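Local coordinates for relaxosome protein TraM (PDB 4QPO) that binds plasmid DNA as a homotetramer and, as part of the relaxosome, facilitates the site- and strand-specific cut at the origin of conjugative transfer, at residues S8-A11 against Y12-N16. Sequence-based numbering, arbitrary orientation.
Sequences SNDA and YEKIN
N9 and E13, one helical turn apart, are linked by a weak side-chain hydrogen bond over the N-terminal turn of helix 9-23, the first helix of the ribbon-helix-helix (RHH) DNA-binding domain of TraM. S8 is the N-cap, linking this helix to the preceding strand 2-6: its OG accepts from A11 N at 3.1 Å, and the same hydroxyl hydrogen-bonds E43 of a second subunit, so the helix start is tied into the dimer. The i to i+4 backbone bonds begin at once, with Y12 N 2.9 Å from S8 O and E13 N 2.9 Å from N9 O. On the exposed side, N9 holds CG anti to its backbone N, while E13 keeps CG anti to its carbonyl carbon and runs extended through CD. ND2 of N9 thereby comes within 3.0 Å of E13 OE2, but the N-H meets the oxygen at only 133° and the amide and carboxylate planes stand 68° apart. D10 and K14 lie alongside each other, pointing the same way, with D10 OD1 4.1 Å from K14 CG. The lysine bends at chi2 and chi3, and its NZ stays 6.6 Å from D10 OD1, making instead a long, weak ion pair with E50 of the second subunit. The buried A11 and I15 face that subunit, A11 against E43 and I15 against L46, while I15 also touches F34, T37 and L41 of helix 34-52 in its own chain. The Y12 ring meets F34 of its own chain. With chi1 at -44°, I15 turns CG1 back along the helix, 3.1 Å from A11 O, the same oxygen that accepts the hydrogen bond from I15 N.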
loop_
_atom_site.group_PDB
_atom_site.type_symbol
_atom_site.label_atom_id
_atom_site.label_comp_id
_atom_site.label_asym_id
_atom_site.label_seq_id
_atom_site.Cartn_x
_atom_site.Cartn_y
_atom_site.Cartn_z
ATOM N N SER A 8 14.046 -10.000 -4.249
ATOM C CA SER A 8 13.758 -11.252 -4.940
ATOM C C SER A 8 13.842 -11.075 -6.446
ATOM O O SER A 8 13.726 -9.946 -6.948
ATOM C CB SER A 8 12.371 -11.767 -4.551
ATOM O OG SER A 8 11.375 -10.841 -4.936
ATOM N N ASN A 9 14.045 -12.184 -7.159
ATOM C CA ASN A 9 14.032 -12.182 -8.622
ATOM C C ASN A 9 12.702 -11.645 -9.145
ATOM O O ASN A 9 12.657 -10.888 -10.118
ATOM C CB ASN A 9 14.301 -13.593 -9.164
ATOM C CG ASN A 9 14.224 -13.672 -10.692
ATOM O OD1 ASN A 9 15.141 -13.237 -11.399
ATOM N ND2 ASN A 9 13.136 -14.256 -11.204
ATOM N N ASP A 10 11.626 -12.028 -8.470
ATOM C CA ASP A 10 10.291 -11.553 -8.789
ATOM C C ASP A 10 10.172 -10.027 -8.687
ATOM O O ASP A 10 9.640 -9.369 -9.585
ATOM C CB ASP A 10 9.283 -12.222 -7.861
ATOM C CG ASP A 10 7.891 -11.671 -8.030
ATOM O OD1 ASP A 10 7.400 -11.628 -9.181
ATOM O OD2 ASP A 10 7.293 -11.269 -7.013
ATOM N N ALA A 11 10.656 -9.475 -7.580
ATOM C CA ALA A 11 10.663 -8.028 -7.380
ATOM C C ALA A 11 11.491 -7.345 -8.459
ATOM O O ALA A 11 11.038 -6.397 -9.090
ATOM C CB ALA A 11 11.198 -7.677 -6.000
ATOM N N TYR A 12 12.707 -7.832 -8.657
ATOM C CA TYR A 12 13.586 -7.242 -9.640
ATOM C C TYR A 12 12.896 -7.184 -11.011
ATOM O O TYR A 12 12.888 -6.137 -11.663
ATOM C CB TYR A 12 14.899 -8.026 -9.720
ATOM C CG TYR A 12 15.850 -7.467 -10.751
ATOM C CD1 TYR A 12 16.741 -6.446 -10.429
ATOM C CD2 TYR A 12 15.843 -7.943 -12.056
ATOM C CE1 TYR A 12 17.604 -5.931 -11.384
ATOM C CE2 TYR A 12 16.695 -7.430 -13.012
ATOM C CZ TYR A 12 17.573 -6.428 -12.675
ATOM O OH TYR A 12 18.421 -5.929 -13.640
ATOM N N GLU A 13 12.294 -8.301 -11.418
ATOM C CA GLU A 13 11.531 -8.373 -12.672
ATOM C C GLU A 13 10.419 -7.325 -12.762
ATOM O O GLU A 13 10.241 -6.692 -13.808
ATOM C CB GLU A 13 10.922 -9.768 -12.847
ATOM C CG GLU A 13 11.914 -10.855 -13.221
ATOM C CD GLU A 13 11.272 -12.234 -13.287
ATOM O OE1 GLU A 13 10.108 -12.380 -12.851
ATOM O OE2 GLU A 13 11.937 -13.171 -13.773
ATOM N N LYS A 14 9.666 -7.161 -11.676
ATOM C CA LYS A 14 8.554 -6.218 -11.646
ATOM C C LYS A 14 9.041 -4.781 -11.853
ATOM O O LYS A 14 8.358 -3.985 -12.495
ATOM C CB LYS A 14 7.772 -6.321 -10.323
ATOM C CG LYS A 14 7.056 -7.645 -10.080
ATOM C CD LYS A 14 5.841 -7.791 -10.972
ATOM C CE LYS A 14 4.911 -6.581 -10.850
ATOM N NZ LYS A 14 3.576 -6.825 -11.482
ATOM N N ILE A 15 10.207 -4.443 -11.304
ATOM C CA ILE A 15 10.776 -3.112 -11.526
ATOM C C ILE A 15 11.053 -2.866 -13.011
ATOM O O ILE A 15 10.785 -1.785 -13.529
ATOM C CB ILE A 15 12.099 -2.890 -10.768
ATOM C CG1 ILE A 15 12.021 -3.421 -9.338
ATOM C CG2 ILE A 15 12.467 -1.408 -10.796
ATOM C CD1 ILE A 15 10.912 -2.830 -8.559
ATOM N N ASN A 16 11.614 -3.864 -13.681
ATOM C CA ASN A 16 11.868 -3.765 -15.114
ATOM C C ASN A 16 10.605 -3.486 -15.911
ATOM O O ASN A 16 10.612 -2.667 -16.829
ATOM C CB ASN A 16 12.521 -5.042 -15.621
ATOM C CG ASN A 16 13.981 -5.124 -15.251
ATOM O OD1 ASN A 16 14.605 -4.111 -14.938
ATOM N ND2 ASN A 16 14.546 -6.331 -15.309
#